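Local structure of importin subunit beta-1 (5OWU) at residues V618-S623 with S656-G661; T798-V803 with Q842-T847. The protein carries proteins into the nucleus by associating with importin alpha, the subunit that binds the classical nuclear localization signal of the cargo. All blocks are in the same frame, centred on the assembly; numbering follows the deposited sequence. Where two conformers were deposited one is given.

Overall arrangement
Both contacts join helices of successive HEAT repeats that run in nearly the same direction. Contact 1 links HEAT 14 to HEAT 15. Contact 2 links HEAT 18 to HEAT 19, near the C-terminal end of the chain. No helix is shared, and the centres of the two contacts lie about 29 Å apart. Contact 1 is mostly buried. It pairs a phenylalanine and a threonine methyl with a bridging water, and a tyrosine with two conformers adds a less certain face. Contact 2 is only partly buried, and its helices come closer in places. There an arginine bonds directly to a threonine, and an aspartate binds both. Its apolar part sets a valine against a second threonine.

Contact 1 (V618-S623 with S656-G661); sequences VFYAIS and SITAVG
Ser623 OG has two partners. It donates to Phe619 O, one turn earlier, at 2.8 Å. Ser623 OG also accepts from a water oxygen 3.0 Å away. The same water donates to Thr658 O across the interface. This bridge joins neighbouring HEAT repeats, 14 and 15, in the importin beta superhelix. The two helix segments are parallel within 2°, with axes 9.1 Å apart. Phe619 O also takes the amide of Ser623, and the two donors reach it from opposite faces of the carbonyl plane.

Thr658 is the central side chain of the contact. With chi1 at -53°, Thr658 CG2 is anti to the backbone N and points between Phe619 and Tyr620. It packs on Phe619 CB at 3.6 Å. Tyr620 is exposed and has two conformers. In one, Thr658 CG2 lies over its ring in a CH-pi contact, which is less sure for that reason. Thr658 OG1 hydrogen-bonds to Asp616, one turn before Tyr620. On the buried side, the Phe640 ring of helix 637-649 meets the Phe619 ring, and Ala647 touches the Phe619 side chain. The Phe619 ring also lies against Ala659, with Phe619 CE2 4.1 Å from Ala659 CB.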
ATOM      1  N   VAL A 618     -21.982  12.061  -7.099  1.00 30.57           N
ATOM      2  CA  VAL A 618     -23.260  12.729  -6.880  1.00 33.05           C
ATOM      3  C   VAL A 618     -23.725  12.503  -5.452  1.00 29.09           C
ATOM      4  O   VAL A 618     -24.224  13.420  -4.795  1.00 28.82           O
ATOM      5  CB  VAL A 618     -24.312  12.242  -7.893  1.00 40.95           C
ATOM      6  CG1 VAL A 618     -25.667  12.868  -7.591  1.00 32.48           C
ATOM      7  CG2 VAL A 618     -23.883  12.573  -9.316  1.00 45.02           C
ATOM      8  N   PHE A 619     -23.583  11.279  -4.955  1.00 27.79           N
ATOM      9  CA  PHE A 619     -23.969  10.979  -3.583  1.00 27.83           C
ATOM     10  C   PHE A 619     -23.115  11.756  -2.596  1.00 31.40           C
ATOM     11  O   PHE A 619     -23.615  12.210  -1.564  1.00 30.24           O
ATOM     12  CB  PHE A 619     -23.855   9.478  -3.325  1.00 33.54           C
ATOM     13  CG  PHE A 619     -25.129   8.732  -3.565  1.00 32.07           C
ATOM     14  CD1 PHE A 619     -25.635   8.588  -4.844  1.00 42.48           C
ATOM     15  CD2 PHE A 619     -25.826   8.179  -2.506  1.00 38.94           C
ATOM     16  CE1 PHE A 619     -26.823   7.902  -5.061  1.00 39.93           C
ATOM     17  CE2 PHE A 619     -27.003   7.490  -2.717  1.00 38.59           C
ATOM     18  CZ  PHE A 619     -27.503   7.354  -3.996  1.00 35.10           C
ATOM     19  N   TYR A 620     -21.818  11.905  -2.884  1.00 37.41           N
ATOM     20  CA  TYR A 620     -20.967  12.730  -2.032  0.53 31.51           C
ATOM     21  C   TYR A 620     -21.484  14.163  -1.968  1.00 29.27           C
ATOM     22  O   TYR A 620     -21.528  14.774  -0.889  1.00 30.28           O
ATOM     23  CB  TYR A 620     -19.521  12.700  -2.542  0.53 36.90           C
ATOM     24  CG  TYR A 620     -18.716  11.494  -2.088  0.53 40.86           C
ATOM     25  CD1 TYR A 620     -18.652  11.142  -0.744  0.53 48.56           C
ATOM     26  CD2 TYR A 620     -18.020  10.709  -3.001  0.53 44.02           C
ATOM     27  CE1 TYR A 620     -17.920  10.046  -0.322  0.53 47.77           C
ATOM     28  CE2 TYR A 620     -17.284   9.608  -2.586  0.53 44.27           C
ATOM     29  CZ  TYR A 620     -17.242   9.281  -1.247  0.53 50.06           C
ATOM     30  OH  TYR A 620     -16.518   8.191  -0.824  0.53 54.03           O
ATOM     31  N   ALA A 621     -21.905  14.714  -3.111  1.00 32.36           N
ATOM     32  CA  ALA A 621     -22.388  16.092  -3.102  1.00 32.35           C
ATOM     33  C   ALA A 621     -23.753  16.201  -2.426  1.00 32.37           C
ATOM     34  O   ALA A 621     -24.036  17.187  -1.730  1.00 32.33           O
ATOM     35  CB  ALA A 621     -22.449  16.633  -4.527  1.00 32.53           C
ATOM     36  N   ILE A 622     -24.614  15.204  -2.623  1.00 32.52           N
ATOM     37  CA  ILE A 622     -25.908  15.197  -1.947  1.00 30.56           C
ATOM     38  C   ILE A 622     -25.700  15.123  -0.443  1.00 27.72           C
ATOM     39  O   ILE A 622     -26.351  15.833   0.329  1.00 29.72           O
ATOM     40  CB  ILE A 622     -26.775  14.033  -2.460  1.00 30.32           C
ATOM     41  CG1 ILE A 622     -27.174  14.283  -3.920  1.00 34.38           C
ATOM     42  CG2 ILE A 622     -28.009  13.849  -1.575  1.00 32.84           C
ATOM     43  CD1 ILE A 622     -27.922  13.146  -4.558  1.00 30.76           C
ATOM     44  N   SER A 623     -24.774  14.274  -0.006  1.00 30.95           N
ATOM     45  CA  SER A 623     -24.472  14.175   1.415  1.00 30.51           C
ATOM     46  C   SER A 623     -23.995  15.509   1.967  1.00 33.13           C
ATOM     47  O   SER A 623     -24.429  15.926   3.046  1.00 28.99           O
ATOM     48  CB  SER A 623     -23.425  13.091   1.653  1.00 32.42           C
ATOM     49  OG  SER A 623     -23.907  11.833   1.223  1.00 40.19           O
ATOM     50  N   SER A 656     -22.467   2.032  -2.323  1.00 43.99           N
ATOM     51  CA  SER A 656     -23.089   1.686  -1.048  1.00 55.35           C
ATOM     52  C   SER A 656     -22.317   2.293   0.118  1.00 45.41           C
ATOM     53  O   SER A 656     -22.918   2.729   1.108  1.00 42.96           O
ATOM     54  CB  SER A 656     -23.180   0.167  -0.899  1.00 51.23           C
ATOM     55  OG  SER A 656     -21.889  -0.425  -0.878  1.00 57.71           O
ATOM     56  N   ILE A 657     -20.987   2.336   0.014  1.00 36.24           N
ATOM     57  CA  ILE A 657     -20.171   2.991   1.034  1.00 35.21           C
ATOM     58  C   ILE A 657     -20.576   4.450   1.171  1.00 32.15           C
ATOM     59  O   ILE A 657     -20.767   4.970   2.279  1.00 35.94           O
ATOM     60  CB  ILE A 657     -18.675   2.874   0.689  1.00 46.53           C
ATOM     61  CG1 ILE A 657     -18.273   1.419   0.415  1.00 50.12           C
ATOM     62  CG2 ILE A 657     -17.822   3.491   1.807  1.00 41.88           C
ATOM     63  CD1 ILE A 657     -18.309   0.551   1.610  1.00 54.84           C
ATOM     64  N   THR A 658     -20.692   5.141   0.036  1.00 42.19           N
ATOM     65  CA  THR A 658     -21.021   6.557   0.065  1.00 45.80           C
ATOM     66  C   THR A 658     -22.446   6.779   0.553  1.00 31.82           C
ATOM     67  O   THR A 658     -22.716   7.772   1.236  1.00 40.09           O
ATOM     68  CB  THR A 658     -20.811   7.159  -1.324  1.00 45.09           C
ATOM     69  OG1 THR A 658     -19.487   6.841  -1.776  1.00 45.50           O
ATOM     70  CG2 THR A 658     -20.974   8.667  -1.288  1.00 42.65           C
ATOM     71  N   ALA A 659     -23.358   5.859   0.236  1.00 38.54           N
ATOM     72  CA  ALA A 659     -24.713   5.948   0.768  1.00 38.65           C
ATOM     73  C   ALA A 659     -24.717   5.788   2.289  1.00 30.89           C
ATOM     74  O   ALA A 659     -25.447   6.500   3.003  1.00 33.54           O
ATOM     75  CB  ALA A 659     -25.602   4.899   0.093  1.00 29.48           C
ATOM     76  N   VAL A 660     -23.891   4.876   2.812  1.00 35.70           N
ATOM     77  CA  VAL A 660     -23.696   4.813   4.260  1.00 34.75           C
ATOM     78  C   VAL A 660     -23.186   6.150   4.774  1.00 35.07           C
ATOM     79  O   VAL A 660     -23.561   6.598   5.864  1.00 35.75           O
ATOM     80  CB  VAL A 660     -22.739   3.671   4.642  1.00 29.91           C
ATOM     81  CG1 VAL A 660     -22.405   3.731   6.138  1.00 33.09           C
ATOM     82  CG2 VAL A 660     -23.347   2.326   4.310  1.00 25.93           C
ATOM     83  N   GLY A 661     -22.313   6.804   4.005  1.00 33.76           N
ATOM     84  CA  GLY A 661     -21.842   8.122   4.398  1.00 32.69           C
ATOM     85  C   GLY A 661     -22.948   9.155   4.426  1.00 27.77           C
ATOM     86  O   GLY A 661     -22.909  10.098   5.227  1.00 31.93           O
TER
HETATM   87  O   HOH W   1     -21.517  10.110   1.546  1.00 37.78           O

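Contact 2 (T798-V803 with Q842-T847); sequences TSRAAV and QATKDT
Arg800 and Thr844 meet where two nearly parallel HEAT helices come close; Arg800 CA is 4.6 Å from Thr844 CA. Segment 798-803 lies in HEAT 18 and segment 842-847 in HEAT 19. The segments cross at 19°, with a closest axis approach of 8.8 Å.

The tight part centres on Thr844, which is buried. Its OG1 lies 3.4 Å from Arg800 CB and accepts a hydrogen bond from Arg800 NH1 at 3.1 Å. That bond is bent, with an angle of 136° at the hydrogen, and OG1 sits out of the guanidinium plane. Asp796, one turn before Arg800, ties the pair together. The Asp796 carboxylate forms a salt bridge with Arg800 NH1 and a hydrogen bond with Thr844 OG1. Ser841 OG is a further partner of Thr844 OG1. This network probably fixes the rotation of the threonine and steadies the arginine charge. Val803 is also buried and packs its CG1 on Thr847 CG2 at 3.7 Å. Thr834 of helix 825-836 touches both Val803 and Thr844, so that helix lines this side.

The other side is looser and nearer to solvent. Ala843 is exposed and Arg800 partly so. Thr847 spans both sides, with CG2 inward on Val803 and OG1 on the Arg800 side. The arginine chain crosses the Thr844 and Thr847 side chains at about a right angle. It bends at chi3 (61°), and NH1 is the guanidinium atom that comes back to Thr844 OG1. The chain meets helix 842-860 by its aliphatic part, with Arg800 CD 4.0 Å from Ala843 CB. Arg800 CG also approaches Thr847 OG1 at 3.6 Å. Thr847 OG1 is turned to its own helix, donating to Ala843 O at 2.9 Å from the carbonyl face opposite to Thr847 N.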
ATOM      1  N   THR A 798      -6.764   7.845  16.862  1.00 37.84           N
ATOM      2  CA  THR A 798      -7.118   6.547  17.429  1.00 47.22           C
ATOM      3  C   THR A 798      -6.835   6.514  18.926  1.00 44.29           C
ATOM      4  O   THR A 798      -7.690   6.110  19.725  1.00 34.94           O
ATOM      5  CB  THR A 798      -6.351   5.437  16.709  1.00 40.19           C
ATOM      6  OG1 THR A 798      -6.652   5.481  15.306  1.00 48.28           O
ATOM      7  CG2 THR A 798      -6.716   4.054  17.269  1.00 41.94           C
ATOM      8  N   SER A 799      -5.639   6.945  19.329  1.00 43.13           N
ATOM      9  CA  SER A 799      -5.308   6.941  20.750  1.00 48.47           C
ATOM     10  C   SER A 799      -6.172   7.926  21.522  1.00 38.47           C
ATOM     11  O   SER A 799      -6.567   7.650  22.663  1.00 40.95           O
ATOM     12  CB  SER A 799      -3.824   7.255  20.951  1.00 46.85           C
ATOM     13  OG  SER A 799      -3.071   6.056  20.968  1.00 37.82           O
ATOM     14  N   ARG A 800      -6.474   9.083  20.928  1.00 40.06           N
ATOM     15  CA  ARG A 800      -7.349  10.034  21.603  1.00 54.48           C
ATOM     16  C   ARG A 800      -8.717   9.420  21.861  1.00 30.75           C
ATOM     17  O   ARG A 800      -9.268   9.542  22.964  1.00 33.65           O
ATOM     18  CB  ARG A 800      -7.495  11.317  20.783  1.00 50.06           C
ATOM     19  CG  ARG A 800      -8.368  12.362  21.475  1.00 54.00           C
ATOM     20  CD  ARG A 800      -8.269  13.736  20.833  1.00 66.33           C
ATOM     21  NE  ARG A 800      -8.708  13.743  19.437  1.00 64.96           N
ATOM     22  CZ  ARG A 800      -7.929  13.985  18.384  1.00 69.15           C
ATOM     23  NH1 ARG A 800      -6.639  14.257  18.533  1.00 68.04           N
ATOM     24  NH2 ARG A 800      -8.449  13.962  17.163  1.00 61.48           N
ATOM     25  N   ALA A 801      -9.275   8.737  20.862  1.00 36.28           N
ATOM     26  CA  ALA A 801     -10.586   8.127  21.056  1.00 35.77           C
ATOM     27  C   ALA A 801     -10.530   6.996  22.083  1.00 32.73           C
ATOM     28  O   ALA A 801     -11.417   6.884  22.935  1.00 36.40           O
ATOM     29  CB  ALA A 801     -11.131   7.627  19.722  1.00 34.34           C
ATOM     30  N   ALA A 802      -9.495   6.154  22.031  1.00 34.48           N
ATOM     31  CA  ALA A 802      -9.432   5.001  22.931  1.00 37.38           C
ATOM     32  C   ALA A 802      -9.238   5.426  24.385  1.00 37.27           C
ATOM     33  O   ALA A 802      -9.938   4.948  25.294  1.00 33.91           O
ATOM     34  CB  ALA A 802      -8.308   4.064  22.492  1.00 44.14           C
ATOM     35  N   VAL A 803      -8.271   6.310  24.635  1.00 40.32           N
ATOM     36  CA  VAL A 803      -8.070   6.775  26.003  1.00 46.59           C
ATOM     37  C   VAL A 803      -9.297   7.568  26.461  1.00 44.27           C
ATOM     38  O   VAL A 803      -9.696   7.511  27.641  1.00 41.53           O
ATOM     39  CB  VAL A 803      -6.749   7.574  26.081  1.00 42.58           C
ATOM     40  CG1 VAL A 803      -6.904   8.973  25.518  1.00 41.83           C
ATOM     41  CG2 VAL A 803      -6.227   7.616  27.498  1.00 47.99           C
ATOM     42  N   GLN A 842      -2.103  18.036  21.571  1.00 76.21           N
ATOM     43  CA  GLN A 842      -2.436  18.447  22.926  1.00 72.47           C
ATOM     44  C   GLN A 842      -3.850  18.038  23.308  1.00 70.88           C
ATOM     45  O   GLN A 842      -4.124  17.823  24.492  1.00 65.78           O
ATOM     46  CB  GLN A 842      -2.271  19.959  23.084  1.00 80.64           C
ATOM     47  CG  GLN A 842      -2.053  20.400  24.526  1.00 80.43           C
ATOM     48  CD  GLN A 842      -0.706  19.958  25.076  1.00 85.93           C
ATOM     49  OE1 GLN A 842       0.266  19.824  24.332  1.00 91.59           O
ATOM     50  NE2 GLN A 842      -0.645  19.726  26.382  1.00 87.10           N
ATOM     51  N   ALA A 843      -4.761  17.934  22.339  1.00 56.61           N
ATOM     52  CA  ALA A 843      -6.091  17.417  22.645  1.00 63.98           C
ATOM     53  C   ALA A 843      -6.005  15.973  23.121  1.00 54.56           C
ATOM     54  O   ALA A 843      -6.672  15.586  24.089  1.00 56.13           O
ATOM     55  CB  ALA A 843      -6.999  17.531  21.420  1.00 60.35           C
ATOM     56  N   THR A 844      -5.170  15.168  22.459  1.00 57.73           N
ATOM     57  CA  THR A 844      -4.951  13.791  22.892  1.00 62.05           C
ATOM     58  C   THR A 844      -4.392  13.739  24.308  1.00 60.52           C
ATOM     59  O   THR A 844      -4.823  12.917  25.124  1.00 47.63           O
ATOM     60  CB  THR A 844      -4.006  13.091  21.917  1.00 54.86           C
ATOM     61  OG1 THR A 844      -4.598  13.068  20.615  1.00 50.28           O
ATOM     62  CG2 THR A 844      -3.709  11.661  22.354  1.00 57.64           C
ATOM     63  N   LYS A 845      -3.435  14.611  24.624  1.00 55.55           N
ATOM     64  CA  LYS A 845      -2.838  14.586  25.956  1.00 56.16           C
ATOM     65  C   LYS A 845      -3.829  15.063  27.009  1.00 50.85           C
ATOM     66  O   LYS A 845      -3.838  14.553  28.135  1.00 48.99           O
ATOM     67  CB  LYS A 845      -1.563  15.431  25.967  1.00 65.69           C
ATOM     68  CG  LYS A 845      -0.504  14.919  24.993  1.00 67.60           C
ATOM     69  CD  LYS A 845       0.660  15.887  24.833  1.00 79.39           C
ATOM     70  CE  LYS A 845       1.913  15.356  25.504  1.00 77.19           C
ATOM     71  NZ  LYS A 845       3.093  16.227  25.262  1.00 90.56           N
ATOM     72  N   ASP A 846      -4.681  16.029  26.660  1.00 54.94           N
ATOM     73  CA  ASP A 846      -5.750  16.441  27.562  1.00 59.66           C
ATOM     74  C   ASP A 846      -6.691  15.276  27.848  1.00 56.66           C
ATOM     75  O   ASP A 846      -7.048  15.011  29.007  1.00 52.87           O
ATOM     76  CB  ASP A 846      -6.528  17.615  26.958  1.00 63.90           C
ATOM     77  CG  ASP A 846      -5.653  18.833  26.695  1.00 77.46           C
ATOM     78  OD1 ASP A 846      -4.625  19.001  27.391  1.00 71.99           O
ATOM     79  OD2 ASP A 846      -6.000  19.626  25.794  1.00 69.09           O
ATOM     80  N   THR A 847      -7.108  14.569  26.796  1.00 52.62           N
ATOM     81  CA  THR A 847      -7.964  13.403  26.985  1.00 46.06           C
ATOM     82  C   THR A 847      -7.281  12.366  27.866  1.00 47.70           C
ATOM     83  O   THR A 847      -7.918  11.769  28.740  1.00 49.19           O
ATOM     84  CB  THR A 847      -8.337  12.797  25.631  1.00 44.30           C
ATOM     85  OG1 THR A 847      -8.892  13.812  24.780  1.00 49.73           O
ATOM     86  CG2 THR A 847      -9.362  11.679  25.803  1.00 39.87           C
TER